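Local atomic coordinates of major allergen Alt a 1 (Alternaria alternata, PDB entry 3V0R), a protein that is a secreted, disulfide-linked homodimer that may bind host plant thaumatin-like proteins and inhibit their beta-glucanase activity. Residues 98-104 / 116-122. Numbering follows the deposited sequence.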
ATOM      1  N   ALA A  98     -20.418  -5.744  15.576  1.00 31.66           N
ATOM      2  CA  ALA A  98     -20.242  -7.146  15.915  1.00 31.95           C
ATOM      3  C   ALA A  98     -19.260  -7.356  17.023  1.00 32.22           C
ATOM      4  O   ALA A  98     -18.522  -6.455  17.375  1.00 32.99           O
ATOM      5  CB  ALA A  98     -19.748  -7.927  14.656  1.00 32.23           C
ATOM      6  N   THR A  99     -19.223  -8.554  17.556  1.00 32.53           N
ATOM      7  CA  THR A  99     -18.182  -9.034  18.427  1.00 33.27           C
ATOM      8  C   THR A  99     -17.267  -9.885  17.556  1.00 33.98           C
ATOM      9  O   THR A  99     -17.760 -10.716  16.766  1.00 34.00           O
ATOM     10  CB  THR A  99     -18.742  -9.921  19.597  1.00 33.70           C
ATOM     11  OG1 THR A  99     -19.577  -9.123  20.469  1.00 34.02           O
ATOM     12  CG2 THR A  99     -17.596 -10.472  20.429  1.00 34.88           C
ATOM     13  N   LEU A 100     -15.954  -9.717  17.708  1.00 34.67           N
ATOM     14  CA  LEU A 100     -14.986 -10.543  16.926  1.00 34.82           C
ATOM     15  C   LEU A 100     -14.239 -11.416  17.937  1.00 35.85           C
ATOM     16  O   LEU A 100     -13.269 -11.006  18.523  1.00 36.65           O
ATOM     17  CB  LEU A 100     -14.032  -9.642  16.176  1.00 34.22           C
ATOM     18  CG  LEU A 100     -14.582  -8.542  15.322  1.00 34.08           C
ATOM     19  CD1 LEU A 100     -13.504  -7.883  14.490  1.00 33.66           C
ATOM     20  CD2 LEU A 100     -15.687  -9.046  14.355  1.00 33.68           C
ATOM     21  N   PRO A 101     -14.711 -12.645  18.166  1.00 36.74           N
ATOM     22  CA  PRO A 101     -14.093 -13.478  19.198  1.00 37.84           C
ATOM     23  C   PRO A 101     -12.675 -13.803  18.782  1.00 38.22           C
ATOM     24  O   PRO A 101     -12.396 -14.102  17.588  1.00 37.04           O
ATOM     25  CB  PRO A 101     -14.915 -14.755  19.175  1.00 38.98           C
ATOM     26  CG  PRO A 101     -16.123 -14.478  18.359  1.00 38.33           C
ATOM     27  CD  PRO A 101     -15.842 -13.318  17.501  1.00 37.18           C
ATOM     28  N   ASN A 102     -11.787 -13.730  19.755  1.00 38.60           N
ATOM     29  CA  ASN A 102     -10.399 -14.011  19.466  1.00 39.13           C
ATOM     30  C   ASN A 102      -9.635 -14.598  20.651  1.00 40.73           C
ATOM     31  O   ASN A 102     -10.124 -14.552  21.793  1.00 40.38           O
ATOM     32  CB  ASN A 102      -9.773 -12.727  18.963  1.00 38.73           C
ATOM     33  CG  ASN A 102      -9.734 -11.646  20.017  1.00 40.70           C
ATOM     34  OD1 ASN A 102      -8.806 -11.596  20.787  1.00 43.46           O
ATOM     35  ND2 ASN A 102     -10.783 -10.845  20.115  1.00 42.15           N
ATOM     36  N   TYR A 103      -8.476 -15.177  20.383  1.00 40.32           N
ATOM     37  CA  TYR A 103      -7.624 -15.744  21.411  1.00 42.79           C
ATOM     38  C   TYR A 103      -6.245 -15.107  21.342  1.00 42.43           C
ATOM     39  O   TYR A 103      -5.692 -14.985  20.205  1.00 40.16           O
ATOM     40  CB  TYR A 103      -7.518 -17.250  21.161  1.00 46.05           C
ATOM     41  CG  TYR A 103      -6.696 -17.937  22.206  1.00 50.73           C
ATOM     42  CD1 TYR A 103      -7.156 -18.032  23.514  1.00 55.93           C
ATOM     43  CD2 TYR A 103      -5.450 -18.467  21.903  1.00 54.54           C
ATOM     44  CE1 TYR A 103      -6.384 -18.653  24.510  1.00 58.02           C
ATOM     45  CE2 TYR A 103      -4.672 -19.097  22.876  1.00 57.85           C
ATOM     46  CZ  TYR A 103      -5.150 -19.179  24.171  1.00 59.73           C
ATOM     47  OH  TYR A 103      -4.363 -19.784  25.127  1.00 68.62           O
ATOM     48  N   CYS A 104      -5.706 -14.644  22.478  1.00 43.50           N
ATOM     49  CA  CYS A 104      -4.389 -14.041  22.547  1.00 45.36           C
ATOM     50  C   CYS A 104      -3.383 -14.980  23.165  1.00 46.59           C
ATOM     51  O   CYS A 104      -3.671 -15.672  24.161  1.00 45.09           O
ATOM     52  CB  CYS A 104      -4.368 -12.723  23.383  1.00 49.87           C
ATOM     53  SG  CYS A 104      -5.577 -11.493  22.815  1.00 55.84           S
ATOM     54  N   CYS A 116      -3.138 -11.781  18.974  1.00 39.24           N
ATOM     55  CA  CYS A 116      -4.507 -12.231  19.053  1.00 41.06           C
ATOM     56  C   CYS A 116      -4.978 -12.612  17.656  1.00 39.91           C
ATOM     57  O   CYS A 116      -4.651 -11.918  16.694  1.00 40.53           O
ATOM     58  CB  CYS A 116      -5.429 -11.104  19.617  1.00 44.44           C
ATOM     59  SG  CYS A 116      -4.726 -10.436  21.150  1.00 52.11           S
ATOM     60  N   GLN A 117      -5.679 -13.722  17.498  1.00 37.97           N
ATOM     61  CA  GLN A 117      -6.265 -14.016  16.234  1.00 37.75           C
ATOM     62  C   GLN A 117      -7.704 -14.531  16.382  1.00 36.64           C
ATOM     63  O   GLN A 117      -8.043 -15.139  17.423  1.00 34.92           O
ATOM     64  CB  GLN A 117      -5.359 -14.994  15.412  1.00 40.25           C
ATOM     65  CG  GLN A 117      -5.185 -16.325  16.135  1.00 44.03           C
ATOM     66  CD  GLN A 117      -4.177 -17.347  15.488  1.00 46.56           C
ATOM     67  OE1 GLN A 117      -2.963 -17.047  15.268  1.00 53.02           O
ATOM     68  NE2 GLN A 117      -4.712 -18.552  15.126  1.00 48.48           N
ATOM     69  N   GLY A 118      -8.526 -14.235  15.361  1.00 35.33           N
ATOM     70  CA  GLY A 118      -9.934 -14.589  15.378  1.00 35.94           C
ATOM     71  C   GLY A 118     -10.076 -16.129  15.515  1.00 37.37           C
ATOM     72  O   GLY A 118      -9.229 -16.901  15.005  1.00 36.77           O
ATOM     73  N   VAL A 119     -11.078 -16.545  16.280  1.00 37.97           N
ATOM     74  CA  VAL A 119     -11.430 -17.961  16.417  1.00 39.08           C
ATOM     75  C   VAL A 119     -12.749 -18.314  15.732  1.00 39.31           C
ATOM     76  O   VAL A 119     -13.096 -19.487  15.634  1.00 39.17           O
ATOM     77  CB  VAL A 119     -11.423 -18.421  17.874  1.00 40.58           C
ATOM     78  CG1 VAL A 119     -10.030 -18.246  18.450  1.00 40.72           C
ATOM     79  CG2 VAL A 119     -12.471 -17.704  18.713  1.00 41.70           C
ATOM     80  N   ALA A 120     -13.461 -17.304  15.213  1.00 37.34           N
ATOM     81  CA  ALA A 120     -14.739 -17.512  14.551  1.00 37.49           C
ATOM     82  C   ALA A 120     -15.026 -16.353  13.649  1.00 36.89           C
ATOM     83  O   ALA A 120     -14.620 -15.218  13.943  1.00 36.27           O
ATOM     84  CB  ALA A 120     -15.878 -17.621  15.550  1.00 37.51           C
ATOM     85  N   ASP A 121     -15.762 -16.610  12.569  1.00 36.41           N
ATOM     86  CA  ASP A 121     -16.227 -15.526  11.722  1.00 35.83           C
ATOM     87  C   ASP A 121     -17.381 -14.809  12.433  1.00 35.88           C
ATOM     88  O   ASP A 121     -17.960 -15.373  13.349  1.00 35.99           O
ATOM     89  CB  ASP A 121     -16.760 -16.084  10.418  1.00 36.33           C
ATOM     90  CG  ASP A 121     -15.675 -16.620   9.499  1.00 36.99           C
ATOM     91  OD1 ASP A 121     -14.501 -16.504   9.731  1.00 37.73           O
ATOM     92  OD2 ASP A 121     -16.059 -17.175   8.459  1.00 39.37           O
ATOM     93  N   ALA A 122     -17.692 -13.583  12.015  1.00 34.46           N
ATOM     94  CA  ALA A 122     -18.835 -12.814  12.507  1.00 34.19           C
ATOM     95  C   ALA A 122     -19.523 -12.216  11.286  1.00 34.28           C
ATOM     96  O   ALA A 122     -18.897 -12.009  10.271  1.00 33.56           O
ATOM     97  CB  ALA A 122     -18.385 -11.664  13.450  1.00 34.24           C
TER
HETATM   98  O   HOH W   1     -13.420 -13.017  15.127  1.00 36.87           O
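C104 and C116 each turn SG anti to the carbonyl carbon (chi1 -54° and -51°), and with both side chains on the same face of the sheet the two sulfurs join at 2.1 Å. The disulfide, with chi3 101°, closes a non-hydrogen-bonded antiparallel pair whose CA atoms are 3.9 Å apart, an example of a cross-strand cystine. The next pair, Y103 with Q117, is hydrogen-bonded: Y103 N donates to Q117 O and Q117 N to Y103 O, both at 3.0 Å. N102 follows, its CG lodged between the backbone N and the carbonyl carbon. There OD1 rests 3.6 Å from C116 CB, while ND2 turns back within its own segment and donates over 3.0 Å to L100 O, which lies in the plane of N102's amide.

Beyond N102 the regular pairing breaks into short loops on both chains. V119 N still reaches P101 O at 3.1 Å, from above the carbonyl plane, but a water then spans P101 O and A120 O, donating to both. V119 lies alongside 101-103, CG1 against Y103 CB and CG2 against P101 CB. Further along, A122 CB sits 3.5 Å from T99 O and also touches L100 CD2.

The contact runs from near the loop end of the 93-106/114-128 hairpin of the beta-barrel, where the disulfide ties it, into the irregular part further from that loop, flanked by strands 15-25 and 81-87, with R105 of the second subunit packing on Y103, Q117 and V119.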